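Local coordinates for cation-transporting ATPase, E1-E2 family protein (PDB 4F2F), which exports copper(I) as the P-type ATPase CopA, its cupredoxin-fold metal-binding domain holding copper(I) ions, at residues A[13-18]-A[36-41]; A[59-64]-A[71-76]. All blocks are in the same frame, centred on the assembly; numbering follows the deposited sequence.

In the fold
The two contacts share one sheet. Contact 1 pairs strands 14-21 and 38-44 in parallel, and strand 38-44 then pairs antiparallel with strand 70-75, which carries half of contact 2. The second pairing brings Ala38 N to 2.8 Å from Phe75 O and Ile40 O to 2.8 Å from Ile73 N, both probable hydrogen bonds. Contact 2 is of another kind: the axes of 61-64 and 71-75 come no nearer than 8.8 Å, too far for backbone pairing, and the contact is made largely by side chains. The centres of contact 1 and contact 2 lie about 11 Å apart. Neither includes the copper ligands Cys50, Cys87, Met89 and Met91; the side chain of Pro64 in contact 2 is about 13 Å from a copper(I) ion.

Contact 1. Residues A[13-18]-A[36-41]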
loop_
_atom_site.group_PDB
_atom_site.type_symbol
_atom_site.label_atom_id
_atom_site.label_comp_id
_atom_site.label_asym_id
_atom_site.label_seq_id
_atom_site.Cartn_x
_atom_site.Cartn_y
_atom_site.Cartn_z
ATOM N N GLY A 13 4.128 5.627 17.489
ATOM C CA GLY A 13 2.689 5.596 17.288
ATOM C C GLY A 13 2.279 5.722 15.831
ATOM O O GLY A 13 1.133 6.053 15.524
ATOM N N ILE A 14 3.226 5.466 14.932
ATOM C CA ILE A 14 2.945 5.402 13.505
ATOM C C ILE A 14 3.367 4.031 13.010
ATOM O O ILE A 14 4.394 3.506 13.436
ATOM C CB ILE A 14 3.750 6.449 12.718
ATOM C CG1 ILE A 14 3.644 7.826 13.376
ATOM C CG2 ILE A 14 3.297 6.485 11.256
ATOM C CD1 ILE A 14 2.387 8.582 13.021
ATOM N N GLN A 15 2.583 3.442 12.117
ATOM C CA GLN A 15 3.005 2.202 11.483
ATOM C C GLN A 15 3.474 2.490 10.058
ATOM O O GLN A 15 2.749 3.091 9.266
ATOM C CB GLN A 15 1.890 1.151 11.515
ATOM C CG GLN A 15 0.564 1.599 10.925
ATOM C CD GLN A 15 -0.538 0.586 11.169
ATOM O OE1 GLN A 15 -0.281 -0.612 11.297
ATOM N NE2 GLN A 15 -1.771 1.066 11.242
ATOM N N LYS A 16 4.700 2.089 9.746
ATOM C CA LYS A 16 5.271 2.384 8.437
ATOM C C LYS A 16 5.661 1.122 7.688
ATOM O O LYS A 16 6.028 0.114 8.290
ATOM C CB LYS A 16 6.490 3.303 8.567
ATOM C CG LYS A 16 6.224 4.587 9.328
ATOM C CD LYS A 16 7.402 5.542 9.235
ATOM C CE LYS A 16 7.172 6.779 10.089
ATOM N NZ LYS A 16 7.809 7.988 9.498
ATOM N N ILE A 17 5.581 1.191 6.365
ATOM C CA ILE A 17 6.000 0.088 5.517
ATOM C C ILE A 17 6.299 0.604 4.114
ATOM O O ILE A 17 5.682 1.564 3.650
ATOM C CB ILE A 17 4.931 -1.023 5.471
ATOM C CG1 ILE A 17 5.457 -2.248 4.722
ATOM C CG2 ILE A 17 3.646 -0.502 4.851
ATOM C CD1 ILE A 17 4.625 -3.494 4.937
ATOM N N ARG A 18 7.265 -0.027 3.456
ATOM C CA ARG A 18 7.690 0.376 2.124
ATOM C C ARG A 18 7.292 -0.682 1.103
ATOM O O ARG A 18 7.482 -1.879 1.325
ATOM C CB ARG A 18 9.205 0.583 2.100
ATOM C CG ARG A 18 9.750 1.135 0.796
ATOM C CD ARG A 18 11.266 1.236 0.849
ATOM N NE ARG A 18 11.817 1.896 -0.330
ATOM C CZ ARG A 18 12.145 1.269 -1.454
ATOM N NH1 ARG A 18 11.974 -0.041 -1.563
ATOM N NH2 ARG A 18 12.642 1.955 -2.476
ATOM N N ILE A 36 -4.259 3.024 14.248
ATOM C CA ILE A 36 -2.918 3.603 14.258
ATOM C C ILE A 36 -2.607 4.231 12.900
ATOM O O ILE A 36 -2.698 3.560 11.872
ATOM C CB ILE A 36 -1.843 2.556 14.603
ATOM C CG1 ILE A 36 -2.206 1.816 15.893
ATOM C CG2 ILE A 36 -0.475 3.211 14.717
ATOM C CD1 ILE A 36 -2.349 2.720 17.100
ATOM N N PRO A 37 -2.254 5.528 12.893
ATOM C CA PRO A 37 -1.932 6.211 11.635
ATOM C C PRO A 37 -0.925 5.413 10.814
ATOM O O PRO A 37 0.102 4.987 11.339
ATOM C CB PRO A 37 -1.306 7.525 12.107
ATOM C CG PRO A 37 -1.963 7.787 13.421
ATOM C CD PRO A 37 -2.149 6.433 14.053
ATOM N N ALA A 38 -1.229 5.205 9.538
ATOM C CA ALA A 38 -0.366 4.411 8.675
ATOM C C ALA A 38 0.296 5.273 7.609
ATOM O O ALA A 38 -0.335 6.155 7.030
ATOM C CB ALA A 38 -1.146 3.274 8.037
ATOM N N GLU A 39 1.578 5.016 7.369
ATOM C CA GLU A 39 2.288 5.630 6.257
ATOM C C GLU A 39 2.880 4.538 5.379
ATOM O O GLU A 39 3.807 3.832 5.776
ATOM C CB GLU A 39 3.367 6.600 6.752
ATOM C CG GLU A 39 2.806 7.872 7.374
ATOM C CD GLU A 39 3.847 8.965 7.554
ATOM O OE1 GLU A 39 4.987 8.797 7.071
ATOM O OE2 GLU A 39 3.520 9.998 8.178
ATOM N N ILE A 40 2.314 4.395 4.186
ATOM C CA ILE A 40 2.740 3.371 3.252
ATOM C C ILE A 40 3.497 4.029 2.111
ATOM O O ILE A 40 2.912 4.729 1.287
ATOM C CB ILE A 40 1.539 2.594 2.694
ATOM C CG1 ILE A 40 0.647 2.113 3.839
ATOM C CG2 ILE A 40 2.006 1.423 1.850
ATOM C CD1 ILE A 40 -0.654 1.494 3.378
ATOM N N THR A 41 4.805 3.810 2.083
ATOM C CA THR A 41 5.665 4.443 1.094
ATOM C C THR A 41 5.828 3.560 -0.133
ATOM O O THR A 41 6.355 2.450 -0.051
ATOM C CB THR A 41 7.042 4.777 1.686
ATOM O OG1 THR A 41 6.878 5.725 2.747
ATOM C CG2 THR A 41 7.958 5.371 0.625
#
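Ile36 meets the start of segment 13-18 with two groups. Its CG2 methyl lies 3.4 Å from Gly13 O, and Ile36 O accepts a hydrogen bond from Gln15 NE2 at 2.7 Å. That bond is bent, with 145° at the hydrogen, and the donor stands tilted from the carbonyl plane. Gln15 CG sits between its backbone N and carbonyl carbon (chi1 54°), and the chain beyond is extended, which carries the amide back toward Ile36. Because Gln15 OE1 also accepts a hydrogen bond from Gln33 N, both ends of this buried amide are engaged and its flip state is defined.

At Pro37 the ring CB touches Ile14 CD1 at 3.9 Å, the two side chains crossing at about a right angle. Pro37 O receives Gln15 N at 3.0 Å and opens the ladder. Ala38 CB lies beside Gln15 CG and NE2.

The geometry is that of neighbouring parallel strands in the cupredoxin-like beta-sandwich: the axes approach to 4.8 Å and differ by 10° in direction. In such a pair, alternate residues of one strand bond to both flanking residues of the other. Glu39 shows this, giving its N to Gln15 O at 2.9 Å and its O to Ile17 N. Its side chain runs alongside Lys16, pointing the same way, and OE1 ends 3.8 Å from Lys16 NZ, a long salt bridge on the sheet face shared with Arg18 and Thr41.

Ile40 turns to the other face, where its CG2 packs 3.9 Å from Ile17 CG2, with Ile30 of strand 29-33 against both side chains. Thr41 N donates to Ile17 O, and the ladder continues from Thr41 to Ile19, while Arg18 CG lies against Thr41 O.

Contact 2. Residues A[59-64]-A[71-76]; sequences EGILEP and KVIRFT
With Phe75 CG placed between its backbone N and carbonyl carbon (chi1 65°) and Glu59 bent at chi2 (-65°), the acid folds flat over the ring. Glu59 CG stands over the Phe75 ring centre, 3.8 Å from the centroid, as a CH-pi contact. The carboxylate follows, its plane only 12° from the ring's, bringing Glu59 CD to 3.5 Å from Phe75 CD2. One water lies within bonding reach of Glu59 OE1 and Thr76 O and may bridge them; a second sits at OE2 and is only weakly placed for Thr76 O.

Gly60 and Ile61 then form a G1 beta bulge opposite Phe56, where strand 61-64 starts. This strand runs antiparallel to 71-75 but too far away for backbone pairing, so side chains fill the space between it, paired with 53-56, and 71-75, paired with 38-44, in the cupredoxin fold. Ile61 CD1 reaches Ile73 CG2 at 3.8 Å and Phe75 CD1 at 3.9 Å, while Ile73 CD1 extends to Glu63 CB. The Phe75 ring also meets the rings of Phe56 and Tyr96.

Farther along, Lys71, bent at chi2 and chi4, curls its ammonium between two acceptors: Lys71 NZ donates to the anti lone pair of Glu63 OE1, 2.7 Å away, within a salt bridge, and to Pro64 O at 2.6 Å, tilted from the carbonyl plane.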
loop_
_atom_site.group_PDB
_atom_site.type_symbol
_atom_site.label_atom_id
_atom_site.label_comp_id
_atom_site.label_asym_id
_atom_site.label_seq_id
_atom_site.Cartn_x
_atom_site.Cartn_y
_atom_site.Cartn_z
ATOM N N GLU A 59 -10.418 4.175 0.781
ATOM C CA GLU A 59 -9.975 5.345 1.527
ATOM C C GLU A 59 -10.139 6.610 0.693
ATOM O O GLU A 59 -9.820 7.706 1.147
ATOM C CB GLU A 59 -8.518 5.176 1.968
ATOM C CG GLU A 59 -8.304 4.047 2.959
ATOM C CD GLU A 59 -8.993 4.299 4.287
ATOM O OE1 GLU A 59 -9.178 5.480 4.650
ATOM O OE2 GLU A 59 -9.355 3.317 4.968
ATOM N N GLY A 60 -10.642 6.451 -0.528
ATOM C CA GLY A 60 -10.844 7.573 -1.427
ATOM C C GLY A 60 -9.532 8.162 -1.902
ATOM O O GLY A 60 -9.456 9.338 -2.264
ATOM N N ILE A 61 -8.492 7.336 -1.901
ATOM C CA ILE A 61 -7.156 7.782 -2.271
ATOM C C ILE A 61 -6.805 7.371 -3.698
ATOM O O ILE A 61 -6.947 6.209 -4.078
ATOM C CB ILE A 61 -6.094 7.240 -1.294
ATOM C CG1 ILE A 61 -6.285 7.870 0.089
ATOM C CG2 ILE A 61 -4.683 7.507 -1.816
ATOM C CD1 ILE A 61 -5.398 7.284 1.165
ATOM N N LEU A 62 -6.370 8.348 -4.486
ATOM C CA LEU A 62 -5.848 8.113 -5.826
ATOM C C LEU A 62 -4.699 9.089 -6.039
ATOM O O LEU A 62 -4.914 10.294 -6.161
ATOM C CB LEU A 62 -6.933 8.317 -6.882
ATOM C CG LEU A 62 -6.490 8.124 -8.338
ATOM C CD1 LEU A 62 -5.876 6.746 -8.518
ATOM C CD2 LEU A 62 -7.654 8.333 -9.304
ATOM N N GLU A 63 -3.478 8.568 -6.069
ATOM C CA GLU A 63 -2.297 9.414 -6.061
ATOM C C GLU A 63 -1.387 9.105 -7.240
ATOM O O GLU A 63 -1.057 7.946 -7.480
ATOM C CB GLU A 63 -1.526 9.204 -4.754
ATOM C CG GLU A 63 -0.312 10.097 -4.581
ATOM C CD GLU A 63 -0.688 11.545 -4.352
ATOM O OE1 GLU A 63 0.146 12.430 -4.633
ATOM O OE2 GLU A 63 -1.819 11.799 -3.886
ATOM N N PRO A 64 -0.970 10.142 -7.981
ATOM C CA PRO A 64 0.001 9.915 -9.053
ATOM C C PRO A 64 1.384 9.651 -8.475
ATOM O O PRO A 64 1.696 10.105 -7.369
ATOM C CB PRO A 64 -0.004 11.242 -9.814
ATOM C CG PRO A 64 -0.373 12.255 -8.782
ATOM C CD PRO A 64 -1.338 11.564 -7.851
ATOM N N LYS A 71 6.156 8.024 -3.054
ATOM C CA LYS A 71 4.978 8.717 -2.546
ATOM C C LYS A 71 4.516 8.039 -1.262
ATOM O O LYS A 71 4.425 6.812 -1.204
ATOM C CB LYS A 71 3.844 8.702 -3.581
ATOM C CG LYS A 71 3.924 9.781 -4.664
ATOM C CD LYS A 71 3.539 11.147 -4.104
ATOM C CE LYS A 71 3.610 12.245 -5.159
ATOM N NZ LYS A 71 2.461 12.227 -6.102
ATOM N N VAL A 72 4.235 8.832 -0.232
ATOM C CA VAL A 72 3.728 8.291 1.020
ATOM C C VAL A 72 2.207 8.355 1.037
ATOM O O VAL A 72 1.625 9.439 0.974
ATOM C CB VAL A 72 4.281 9.057 2.239
ATOM C CG1 VAL A 72 3.756 8.453 3.537
ATOM C CG2 VAL A 72 5.801 9.053 2.226
ATOM N N ILE A 73 1.567 7.194 1.117
ATOM C CA ILE A 73 0.117 7.132 1.243
ATOM C C ILE A 73 -0.253 7.114 2.721
ATOM O O ILE A 73 0.157 6.213 3.455
ATOM C CB ILE A 73 -0.452 5.878 0.554
ATOM C CG1 ILE A 73 -0.048 5.849 -0.922
ATOM C CG2 ILE A 73 -1.965 5.827 0.710
ATOM C CD1 ILE A 73 -0.597 7.002 -1.739
ATOM N N ARG A 74 -1.014 8.111 3.161
ATOM C CA ARG A 74 -1.331 8.239 4.581
ATOM C C ARG A 74 -2.819 8.119 4.889
ATOM O O ARG A 74 -3.653 8.797 4.291
ATOM C CB ARG A 74 -0.809 9.565 5.138
ATOM C CG ARG A 74 0.702 9.671 5.184
ATOM C CD ARG A 74 1.119 10.911 5.954
ATOM N NE ARG A 74 0.498 10.951 7.273
ATOM C CZ ARG A 74 -0.239 11.960 7.728
ATOM N NH1 ARG A 74 -0.442 13.032 6.975
ATOM N NH2 ARG A 74 -0.765 11.899 8.943
ATOM N N PHE A 75 -3.136 7.243 5.833
ATOM C CA PHE A 75 -4.482 7.148 6.380
ATOM C C PHE A 75 -4.460 6.375 7.691
ATOM O O PHE A 75 -3.479 5.703 8.011
ATOM C CB PHE A 75 -5.462 6.530 5.366
ATOM C CG PHE A 75 -5.164 5.095 5.002
ATOM C CD1 PHE A 75 -4.315 4.788 3.947
ATOM C CD2 PHE A 75 -5.764 4.054 5.693
ATOM C CE1 PHE A 75 -4.055 3.469 3.604
ATOM C CE2 PHE A 75 -5.510 2.736 5.357
ATOM C CZ PHE A 75 -4.654 2.443 4.312
ATOM N N THR A 76 -5.534 6.498 8.462
ATOM C CA THR A 76 -5.676 5.729 9.685
ATOM C C THR A 76 -6.758 4.681 9.467
ATOM O O THR A 76 -7.942 5.010 9.400
ATOM C CB THR A 76 -6.041 6.630 10.880
ATOM O OG1 THR A 76 -5.052 7.657 11.024
ATOM C CG2 THR A 76 -6.112 5.817 12.169
HETATM O O HOH W 1 -10.436 3.754 7.362
HETATM O O HOH W 2 -9.124 6.638 7.254
#